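Local atomic coordinates of peptidyl tryptophan dihydroxylase (Pseudomonas putida, PDB entry 7CTQ), a protein that probably uses bound FAD as a monooxygenase to dihydroxylate a peptidyl tryptophan during biogenesis of the tryptophylquinone cofactor of quinohemoprotein amine dehydrogenase. Residues A4-V9 / L27-T32; G61-A66 / Q92-A97; E111-E116 / R126-Q131. All coordinates share one frame; numbering follows the deposited sequence.

Contact 1: residues A4-V9 / L27-T32; sequences AEPRIV and LGYAVT
I8 and Y29 make the closest side-chain contact between residues 4-9 and 27-32, where strands 8-11 and 31-35 of a beta-alpha-beta unit begin to pair in parallel. From CB outward, I8 meets a different partner at each end. Its CB lies 3.9 Å from A30 O. Because CG1 is set anti to the carbonyl carbon (chi1 -59°), that branch carries CD1 to the Y29 ring, where I8 CD1 reaches Y29 CD1 at 3.5 Å and comes almost as near to CG of the same ring. P6 meets the ring differently: its CG sits at the ring edge, 4.0 Å from Y29 CE1, and the two side chains cross at about a right angle. Beyond these residues, L24 of helix 15-27 and L293 of helix 285-294 pack against both I8 and Y29, and the tyrosine OH is hydrogen-bonded to N290.

The backbones join further along. T32 N donates to I8 O over 3.1 Å in a nearly straight bond (168°). At the next position V9 CA approaches T32 O at 3.2 Å as a CA-H...O contact, and T32 in turn is bonded to V10. A30 O is buried with no polar partner in the model. The chemistry thus changes along the pair: apolar contact of I8 and P6 with Y29 comes first, and backbone bonding follows as the strands run on.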
loop_
_atom_site.group_PDB
_atom_site.type_symbol
_atom_site.label_atom_id
_atom_site.label_comp_id
_atom_site.label_asym_id
_atom_site.label_seq_id
_atom_site.Cartn_x
_atom_site.Cartn_y
_atom_site.Cartn_z
ATOM N N ALA A 4 8.475 18.873 27.559
ATOM C CA ALA A 4 9.293 17.679 27.373
ATOM C C ALA A 4 8.645 16.702 26.381
ATOM O O ALA A 4 8.696 15.482 26.570
ATOM C CB ALA A 4 9.541 16.994 28.719
ATOM N N GLU A 5 8.043 17.251 25.316
ATOM C CA GLU A 5 7.301 16.618 24.228
ATOM C C GLU A 5 8.243 16.180 23.107
ATOM O O GLU A 5 9.140 16.937 22.715
ATOM C CB GLU A 5 6.254 17.571 23.657
ATOM C CG GLU A 5 5.001 17.701 24.502
ATOM C CD GLU A 5 4.218 18.956 24.176
ATOM O OE1 GLU A 5 4.370 19.961 24.907
ATOM O OE2 GLU A 5 3.459 18.941 23.183
ATOM N N PRO A 6 8.030 14.981 22.566
ATOM C CA PRO A 6 8.959 14.449 21.560
ATOM C C PRO A 6 8.825 15.169 20.230
ATOM O O PRO A 6 7.730 15.555 19.817
ATOM C CB PRO A 6 8.544 12.980 21.441
ATOM C CG PRO A 6 7.081 12.992 21.797
ATOM C CD PRO A 6 6.913 14.059 22.841
ATOM N N ARG A 7 9.961 15.337 19.557
ATOM C CA ARG A 7 10.007 15.944 18.230
ATOM C C ARG A 7 9.806 14.854 17.184
ATOM O O ARG A 7 10.715 14.054 16.934
ATOM C CB ARG A 7 11.345 16.651 18.021
ATOM C CG ARG A 7 11.342 18.124 18.382
ATOM C CD ARG A 7 12.376 18.903 17.575
ATOM N NE ARG A 7 12.190 18.772 16.129
ATOM C CZ ARG A 7 11.792 19.760 15.330
ATOM N NH1 ARG A 7 11.529 20.959 15.837
ATOM N NH2 ARG A 7 11.653 19.551 14.023
ATOM N N ILE A 8 8.630 14.815 16.565
ATOM C CA ILE A 8 8.325 13.816 15.541
ATOM C C ILE A 8 8.423 14.470 14.174
ATOM O O ILE A 8 7.686 15.420 13.877
ATOM C CB ILE A 8 6.932 13.195 15.734
ATOM C CG1 ILE A 8 6.815 12.513 17.102
ATOM C CG2 ILE A 8 6.662 12.214 14.602
ATOM C CD1 ILE A 8 5.391 12.216 17.518
ATOM N N VAL A 9 9.302 13.948 13.323
ATOM C CA VAL A 9 9.446 14.439 11.958
ATOM C C VAL A 9 9.129 13.304 10.997
ATOM O O VAL A 9 9.682 12.202 11.123
ATOM C CB VAL A 9 10.855 14.997 11.688
ATOM C CG1 VAL A 9 10.926 15.530 10.269
ATOM C CG2 VAL A 9 11.221 16.075 12.719
ATOM N N LEU A 27 -3.873 11.727 18.041
ATOM C CA LEU A 27 -3.427 11.217 19.331
ATOM C C LEU A 27 -2.900 12.320 20.236
ATOM O O LEU A 27 -2.647 12.060 21.416
ATOM C CB LEU A 27 -2.347 10.147 19.137
ATOM C CG LEU A 27 -2.842 8.816 18.563
ATOM C CD1 LEU A 27 -1.706 7.788 18.496
ATOM C CD2 LEU A 27 -4.028 8.292 19.387
ATOM N N GLY A 28 -2.725 13.527 19.710
ATOM C CA GLY A 28 -2.279 14.660 20.486
ATOM C C GLY A 28 -0.838 15.072 20.263
ATOM O O GLY A 28 -0.306 15.843 21.069
ATOM N N TYR A 29 -0.197 14.594 19.205
ATOM C CA TYR A 29 1.222 14.824 18.985
ATOM C C TYR A 29 1.440 16.020 18.076
ATOM O O TYR A 29 0.724 16.199 17.089
ATOM C CB TYR A 29 1.885 13.594 18.366
ATOM C CG TYR A 29 2.119 12.488 19.350
ATOM C CD1 TYR A 29 3.168 12.550 20.257
ATOM C CD2 TYR A 29 1.284 11.385 19.385
ATOM C CE1 TYR A 29 3.387 11.537 21.165
ATOM C CE2 TYR A 29 1.487 10.370 20.292
ATOM C CZ TYR A 29 2.542 10.444 21.172
ATOM O OH TYR A 29 2.735 9.422 22.068
ATOM N N ALA A 30 2.445 16.827 18.412
ATOM C CA ALA A 30 2.972 17.810 17.475
ATOM C C ALA A 30 3.781 17.086 16.405
ATOM O O ALA A 30 4.571 16.191 16.719
ATOM C CB ALA A 30 3.842 18.832 18.210
ATOM N N VAL A 31 3.571 17.455 15.141
ATOM C CA VAL A 31 4.137 16.722 14.012
ATOM C C VAL A 31 4.632 17.703 12.960
ATOM O O VAL A 31 3.936 18.666 12.626
ATOM C CB VAL A 31 3.102 15.767 13.380
ATOM C CG1 VAL A 31 3.716 15.004 12.214
ATOM C CG2 VAL A 31 2.520 14.817 14.426
ATOM N N THR A 32 5.819 17.434 12.416
ATOM C CA THR A 32 6.377 18.173 11.289
ATOM C C THR A 32 6.641 17.210 10.139
ATOM O O THR A 32 7.203 16.131 10.347
ATOM C CB THR A 32 7.680 18.886 11.686
ATOM O OG1 THR A 32 7.410 19.871 12.691
ATOM C CG2 THR A 32 8.326 19.554 10.474
#

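Contact 2: residues G61-A66 / Q92-A97; sequences GALRQA and QRFDRA
Helix 91-104 packs here through its first turns against the loop that leads from helix 48-56 into strand 67-76, with A62 and A66 of the loop facing A97 and R93 of the helix. No hydrogen bond crosses between the two segments. Small side chains allow the backbones to come close: A62 CB lies 3.6 Å from A97 CB, and the CA atoms of these alanines are 4.4 Å apart. A66 CB touches the helix at R93 CB (3.5 Å) and F94 CB (4.1 Å).

F94 provides the broad apolar surface. With CG anti to the backbone N (chi1 -165°), its ring turns back toward the loop and runs side by side with L63; L63 CD1 meets the ring edge 3.6 Å from F94 CE1. A62 O approaches F94 CD1 at 3.3 Å on an oblique line, and this buried carbonyl oxygen has no polar partner in the model. R93 contributes mainly its aliphatic root, while its guanidinium leads away from the loop. L54 of helix 48-56 touches both L63 and F94, and D101 further along helix 91-104 accepts from A62 N. This is close helix-to-loop packing built on alanines, in a chain related to the FAD-dependent tryptophan halogenases, with the F94 side chain about 7 Å from the FAD.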
loop_
_atom_site.group_PDB
_atom_site.type_symbol
_atom_site.label_atom_id
_atom_site.label_comp_id
_atom_site.label_asym_id
_atom_site.label_seq_id
_atom_site.Cartn_x
_atom_site.Cartn_y
_atom_site.Cartn_z
ATOM N N GLY A 61 -9.899 16.430 1.312
ATOM C CA GLY A 61 -9.884 17.768 0.741
ATOM C C GLY A 61 -8.941 17.867 -0.442
ATOM O O GLY A 61 -9.266 18.481 -1.464
ATOM N N ALA A 62 -7.769 17.254 -0.321
ATOM C CA ALA A 62 -6.738 17.102 -1.329
ATOM C C ALA A 62 -7.184 16.272 -2.502
ATOM O O ALA A 62 -6.352 15.905 -3.339
ATOM C CB ALA A 62 -5.500 16.467 -0.692
ATOM N N LEU A 63 -8.475 15.969 -2.600
ATOM C CA LEU A 63 -8.927 14.810 -3.350
ATOM C C LEU A 63 -9.646 15.173 -4.640
ATOM O O LEU A 63 -9.214 14.764 -5.721
ATOM C CB LEU A 63 -9.858 13.964 -2.493
ATOM C CG LEU A 63 -10.042 12.562 -3.027
ATOM C CD1 LEU A 63 -8.762 11.859 -2.724
ATOM C CD2 LEU A 63 -11.142 11.893 -2.304
ATOM N N ARG A 64 -10.753 15.913 -4.542
ATOM C CA ARG A 64 -11.709 15.980 -5.638
ATOM C C ARG A 64 -11.316 16.972 -6.727
ATOM O O ARG A 64 -11.805 16.853 -7.856
ATOM C CB ARG A 64 -13.098 16.313 -5.091
ATOM C CG ARG A 64 -14.217 15.694 -5.903
ATOM C CD ARG A 64 -13.985 14.202 -6.093
ATOM N NE ARG A 64 -15.024 13.591 -6.914
ATOM C CZ ARG A 64 -15.731 12.525 -6.557
ATOM N NH1 ARG A 64 -16.657 12.042 -7.375
ATOM N NH2 ARG A 64 -15.509 11.941 -5.386
ATOM N N GLN A 65 -10.455 17.942 -6.425
ATOM C CA GLN A 65 -9.901 18.793 -7.471
ATOM C C GLN A 65 -8.706 18.148 -8.160
ATOM O O GLN A 65 -8.239 18.661 -9.184
ATOM C CB GLN A 65 -9.506 20.159 -6.899
ATOM C CG GLN A 65 -10.492 20.738 -5.888
ATOM C CD GLN A 65 -10.435 20.034 -4.542
ATOM O OE1 GLN A 65 -9.355 19.728 -4.036
ATOM N NE2 GLN A 65 -11.602 19.748 -3.970
ATOM N N ALA A 66 -8.210 17.036 -7.612
ATOM C CA ALA A 66 -7.182 16.218 -8.234
ATOM C C ALA A 66 -7.743 15.000 -8.953
ATOM O O ALA A 66 -7.060 14.443 -9.820
ATOM C CB ALA A 66 -6.174 15.749 -7.178
ATOM N N GLN A 92 0.186 15.171 -9.503
ATOM C CA GLN A 92 0.636 16.555 -9.387
ATOM C C GLN A 92 -0.318 17.358 -8.509
ATOM O O GLN A 92 0.085 17.925 -7.485
ATOM C CB GLN A 92 0.760 17.190 -10.773
ATOM C CG GLN A 92 1.437 16.319 -11.822
ATOM C CD GLN A 92 1.223 16.841 -13.236
ATOM O OE1 GLN A 92 0.568 16.196 -14.058
ATOM N NE2 GLN A 92 1.772 18.018 -13.522
ATOM N N ARG A 93 -1.598 17.416 -8.904
ATOM C CA ARG A 93 -2.609 18.062 -8.070
ATOM C C ARG A 93 -2.657 17.434 -6.685
ATOM O O ARG A 93 -2.695 18.147 -5.675
ATOM C CB ARG A 93 -3.993 17.974 -8.718
ATOM C CG ARG A 93 -4.483 19.213 -9.477
ATOM C CD ARG A 93 -3.534 19.515 -10.619
ATOM N NE ARG A 93 -4.128 20.210 -11.754
ATOM C CZ ARG A 93 -3.559 21.234 -12.378
ATOM N NH1 ARG A 93 -2.380 21.695 -11.974
ATOM N NH2 ARG A 93 -4.168 21.797 -13.409
ATOM N N PHE A 94 -2.631 16.100 -6.623
ATOM C CA PHE A 94 -2.842 15.383 -5.367
ATOM C C PHE A 94 -1.796 15.753 -4.319
ATOM O O PHE A 94 -2.134 16.183 -3.210
ATOM C CB PHE A 94 -2.828 13.880 -5.639
ATOM C CG PHE A 94 -3.373 13.056 -4.517
ATOM C CD1 PHE A 94 -4.683 13.214 -4.093
ATOM C CD2 PHE A 94 -2.582 12.111 -3.892
ATOM C CE1 PHE A 94 -5.190 12.444 -3.062
ATOM C CE2 PHE A 94 -3.083 11.339 -2.857
ATOM C CZ PHE A 94 -4.387 11.505 -2.444
ATOM N N ASP A 95 -0.514 15.584 -4.653
ATOM C CA ASP A 95 0.537 15.787 -3.657
ATOM C C ASP A 95 0.620 17.246 -3.228
ATOM O O ASP A 95 0.810 17.540 -2.042
ATOM C CB ASP A 95 1.886 15.303 -4.196
ATOM C CG ASP A 95 1.806 13.913 -4.813
ATOM O OD1 ASP A 95 0.957 13.111 -4.364
ATOM O OD2 ASP A 95 2.587 13.624 -5.745
ATOM N N ARG A 96 0.491 18.174 -4.179
ATOM C CA ARG A 96 0.406 19.585 -3.820
ATOM C C ARG A 96 -0.810 19.846 -2.945
ATOM O O ARG A 96 -0.766 20.680 -2.035
ATOM C CB ARG A 96 0.366 20.449 -5.082
ATOM C CG ARG A 96 1.718 20.664 -5.762
ATOM C CD ARG A 96 1.629 21.740 -6.853
ATOM N NE ARG A 96 1.313 21.191 -8.174
ATOM C CZ ARG A 96 0.169 21.400 -8.825
ATOM N NH1 ARG A 96 -0.783 22.149 -8.281
ATOM N NH2 ARG A 96 -0.027 20.857 -10.022
ATOM N N ALA A 97 -1.892 19.116 -3.177
ATOM C CA ALA A 97 -3.082 19.312 -2.366
ATOM C C ALA A 97 -2.987 18.652 -0.994
ATOM O O ALA A 97 -3.665 19.094 -0.061
ATOM C CB ALA A 97 -4.289 18.763 -3.115
#

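Contact 3: residues E111-E116 / R126-Q131; sequences EGRVRE and RLDDGQ. With FAD (flavin-adenine dinucleotide), chain C.
R113 and D128 cross obliquely, their guanidinium and carboxylate planes steeply inclined to each other, yet R113 NE points straight at D128 OD1. This salt-bridged hydrogen bond is 2.9 Å long, with an N-H...O angle of 175°, and the oxygen lies in the guanidinium plane. The same residues are joined through their backbones, D128 N donating to R113 O at 2.8 Å.

The guanidinium planes of R115 and R126 are turned almost perpendicular, at 84°. R126 NH1 stands over one face of the R115 guanidinium, while R115 NH2 lies 3.1 Å from R126 NH1, at the edge of the R126 guanidinium. These like charges are not hydrogen-bonded and probably repel. E116 runs alongside R126; E116 OE1 lies 3.5 Å from R126 NH1 and well out of the guanidinium plane, so this salt bridge rests on charge alone. An alanine at R126 removes the guanidinium, and the E116 carboxylate would probably be left without its charge partner across the hairpin.

The backbone forms a classic beta bulge here: R115 and E116 both face R126, whose O accepts from both R115 N, at 2.6 Å, and E116 N, at 3.1 Å. On the FAD side, V114 N donates to adenine N1A over 3.1 Å at 178°. The chemistry therefore divides the hairpin between charged side chains at the surface and a strand backbone whose V114 amide bonds the adenine of FAD.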
loop_
_atom_site.group_PDB
_atom_site.type_symbol
_atom_site.label_atom_id
_atom_site.label_comp_id
_atom_site.label_asym_id
_atom_site.label_seq_id
_atom_site.Cartn_x
_atom_site.Cartn_y
_atom_site.Cartn_z
ATOM N N GLU A 111 8.921 22.333 3.184
ATOM C CA GLU A 111 9.322 21.887 1.857
ATOM C C GLU A 111 10.837 21.722 1.817
ATOM O O GLU A 111 11.577 22.399 2.535
ATOM C CB GLU A 111 8.841 22.866 0.777
ATOM C CG GLU A 111 8.698 22.245 -0.624
ATOM C CD GLU A 111 10.009 22.121 -1.392
ATOM O OE1 GLU A 111 9.986 21.549 -2.503
ATOM O OE2 GLU A 111 11.049 22.630 -0.918
ATOM N N GLY A 112 11.291 20.778 1.004
ATOM C CA GLY A 112 12.712 20.555 0.795
ATOM C C GLY A 112 13.067 19.097 0.586
ATOM O O GLY A 112 12.441 18.189 1.134
ATOM N N ARG A 113 14.095 18.862 -0.228
ATOM C CA ARG A 113 14.620 17.516 -0.408
ATOM C C ARG A 113 15.551 17.170 0.747
ATOM O O ARG A 113 16.400 17.978 1.136
ATOM C CB ARG A 113 15.365 17.388 -1.737
ATOM C CG ARG A 113 16.162 16.101 -1.839
ATOM C CD ARG A 113 16.214 15.571 -3.259
ATOM N NE ARG A 113 17.231 16.255 -4.047
ATOM C CZ ARG A 113 17.478 16.010 -5.330
ATOM N NH1 ARG A 113 18.426 16.691 -5.962
ATOM N NH2 ARG A 113 16.779 15.086 -5.980
ATOM N N VAL A 114 15.386 15.970 1.298
ATOM C CA VAL A 114 16.260 15.501 2.365
ATOM C C VAL A 114 17.574 15.035 1.758
ATOM O O VAL A 114 17.589 14.231 0.816
ATOM C CB VAL A 114 15.591 14.373 3.171
ATOM C CG1 VAL A 114 16.474 13.981 4.353
ATOM C CG2 VAL A 114 14.210 14.802 3.648
ATOM N N ARG A 115 18.683 15.546 2.298
ATOM C CA ARG A 115 20.016 15.158 1.846
ATOM C C ARG A 115 20.458 13.853 2.489
ATOM O O ARG A 115 20.913 12.930 1.803
ATOM C CB ARG A 115 21.026 16.259 2.182
ATOM C CG ARG A 115 21.316 17.218 1.058
ATOM C CD ARG A 115 22.738 17.767 1.110
ATOM N NE ARG A 115 23.713 16.742 1.471
ATOM C CZ ARG A 115 24.590 16.856 2.465
ATOM N NH1 ARG A 115 24.614 17.957 3.208
ATOM N NH2 ARG A 115 25.441 15.869 2.718
ATOM N N GLU A 116 20.337 13.769 3.808
ATOM C CA GLU A 116 20.933 12.685 4.570
ATOM C C GLU A 116 20.380 12.726 5.985
ATOM O O GLU A 116 20.114 13.805 6.522
ATOM C CB GLU A 116 22.462 12.810 4.593
ATOM C CG GLU A 116 23.194 11.520 4.916
ATOM C CD GLU A 116 24.673 11.610 4.613
ATOM O OE1 GLU A 116 25.308 12.590 5.061
ATOM O OE2 GLU A 116 25.195 10.703 3.926
ATOM N N ARG A 126 19.241 16.300 7.466
ATOM C CA ARG A 126 19.948 17.353 6.759
ATOM C C ARG A 126 19.311 17.519 5.384
ATOM O O ARG A 126 19.190 16.545 4.633
ATOM C CB ARG A 126 21.435 17.000 6.679
ATOM C CG ARG A 126 22.070 16.944 8.082
ATOM C CD ARG A 126 23.331 16.085 8.165
ATOM N NE ARG A 126 24.521 16.825 7.769
ATOM C CZ ARG A 126 25.057 16.776 6.555
ATOM N NH1 ARG A 126 24.517 16.001 5.622
ATOM N NH2 ARG A 126 26.139 17.493 6.275
ATOM N N LEU A 127 18.867 18.736 5.083
ATOM C CA LEU A 127 18.155 19.056 3.854
ATOM C C LEU A 127 19.105 19.653 2.822
ATOM O O LEU A 127 20.198 20.127 3.148
ATOM C CB LEU A 127 17.009 20.032 4.139
ATOM C CG LEU A 127 15.604 19.444 4.273
ATOM C CD1 LEU A 127 15.440 18.713 5.604
ATOM C CD2 LEU A 127 14.559 20.539 4.120
ATOM N N ASP A 128 18.659 19.638 1.561
ATOM C CA ASP A 128 19.491 20.116 0.457
ATOM C C ASP A 128 19.892 21.577 0.622
ATOM O O ASP A 128 20.997 21.963 0.224
ATOM C CB ASP A 128 18.756 19.917 -0.869
ATOM C CG ASP A 128 19.371 18.827 -1.722
ATOM O OD1 ASP A 128 18.694 18.370 -2.668
ATOM O OD2 ASP A 128 20.533 18.448 -1.473
ATOM N N ASP A 129 19.019 22.402 1.204
ATOM C CA ASP A 129 19.309 23.817 1.411
ATOM C C ASP A 129 20.177 24.079 2.639
ATOM O O ASP A 129 20.317 25.239 3.047
ATOM C CB ASP A 129 18.005 24.619 1.511
ATOM C CG ASP A 129 17.064 24.104 2.599
ATOM O OD1 ASP A 129 17.534 23.663 3.673
ATOM O OD2 ASP A 129 15.834 24.153 2.378
ATOM N N GLY A 130 20.747 23.039 3.247
ATOM C CA GLY A 130 21.639 23.198 4.367
ATOM C C GLY A 130 20.989 23.125 5.734
ATOM O O GLY A 130 21.704 22.937 6.726
ATOM N N GLN A 131 19.665 23.268 5.822
ATOM C CA GLN A 131 18.996 23.198 7.117
ATOM C C GLN A 131 19.124 21.809 7.730
ATOM O O GLN A 131 19.170 20.793 7.032
ATOM C CB GLN A 131 17.511 23.546 7.005
ATOM C CG GLN A 131 17.188 24.911 6.455
ATOM C CD GLN A 131 15.718 25.036 6.106
ATOM O OE1 GLN A 131 15.340 24.973 4.941
ATOM N NE2 GLN A 131 14.879 25.203 7.121
HETATM P PA FAD C . 4.649 8.416 -2.331
HETATM O O1A FAD C . 3.256 8.642 -2.774
HETATM O O2A FAD C . 5.592 8.054 -3.468
HETATM O O5B FAD C . 5.112 9.641 -1.479
HETATM C C5B FAD C . 6.507 9.910 -1.245
HETATM C C4B FAD C . 6.641 11.405 -1.119
HETATM O O4B FAD C . 7.972 11.724 -0.654
HETATM C C3B FAD C . 6.429 12.203 -2.410
HETATM O O3B FAD C . 5.722 13.410 -2.131
HETATM C C2B FAD C . 7.861 12.451 -2.900
HETATM O O2B FAD C . 8.000 13.655 -3.653
HETATM C C1B FAD C . 8.595 12.600 -1.568
HETATM N N9A FAD C . 10.027 12.340 -1.571
HETATM C C8A FAD C . 10.729 11.388 -2.255
HETATM N N7A FAD C . 12.022 11.400 -2.038
HETATM C C5A FAD C . 12.184 12.464 -1.169
HETATM C C6A FAD C . 13.321 13.034 -0.562
HETATM N N6A FAD C . 14.564 12.589 -0.746
HETATM N N1A FAD C . 13.140 14.095 0.267
HETATM C C2A FAD C . 11.898 14.549 0.459
HETATM N N3A FAD C . 10.756 14.090 -0.064
HETATM C C4A FAD C . 10.964 13.043 -0.869
HETATM N N1 FAD C . -1.584 3.420 -6.962
HETATM C C2 FAD C . -2.911 3.584 -7.245
HETATM O O2 FAD C . -3.749 3.743 -6.356
HETATM N N3 FAD C . -3.338 3.584 -8.557
HETATM C C4 FAD C . -2.537 3.433 -9.671
HETATM O O4 FAD C . -3.031 3.463 -10.796
HETATM C C4X FAD C . -1.131 3.258 -9.365
HETATM N N5 FAD C . -0.301 3.100 -10.362
HETATM C C5X FAD C . 1.043 2.932 -10.071
HETATM C C6 FAD C . 1.942 2.754 -11.123
HETATM C C7 FAD C . 3.299 2.564 -10.882
HETATM C C7M FAD C . 4.242 2.380 -12.042
HETATM C C8 FAD C . 3.772 2.547 -9.560
HETATM C C8M FAD C . 5.235 2.354 -9.265
HETATM C C9 FAD C . 2.880 2.729 -8.509
HETATM C C9A FAD C . 1.524 2.913 -8.753
HETATM N N10 FAD C . 0.598 3.105 -7.707
HETATM C C10 FAD C . -0.747 3.264 -7.978
HETATM C "C1'" FAD C . 1.038 3.050 -6.312
HETATM C "C2'" FAD C . 1.110 4.403 -5.623
HETATM O "O2'" FAD C . 1.852 5.344 -6.399
HETATM C "C3'" FAD C . 1.782 4.208 -4.266
HETATM O "O3'" FAD C . 1.169 3.087 -3.639
HETATM C "C4'" FAD C . 1.698 5.391 -3.307
HETATM O "O4'" FAD C . 1.924 6.629 -3.987
HETATM C "C5'" FAD C . 2.679 5.231 -2.170
HETATM O "O5'" FAD C . 2.425 6.257 -1.200
HETATM P P FAD C . 3.564 6.790 -0.279
HETATM O O1P FAD C . 4.083 5.591 0.529
HETATM O O2P FAD C . 3.103 7.973 0.499
HETATM O O3P FAD C . 4.700 7.203 -1.308
#

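Contacts 1 and 3 belong to the same mixed sheet, where strand 31-35 of contact 1 neighbours strand 108-119 of contact 3. One pairs strands in parallel through a beta-alpha-beta unit, the other antiparallel in a hairpin, and their nearest atoms are about 7 Å apart. Contact 2 joins no strands, but helix 91-104 leads in the chain to strand 108-119. All three are partly buried, yet contact 3 has the most exposed residues and relies on charge and backbone bonds, whereas contact 2 has apolar packing and no hydrogen bond between its segments. Contact 1 pairs apolar packing with a backbone hydrogen bond and has no salt bridge. Among them, contact 3 alone contributes residues to the FAD pocket.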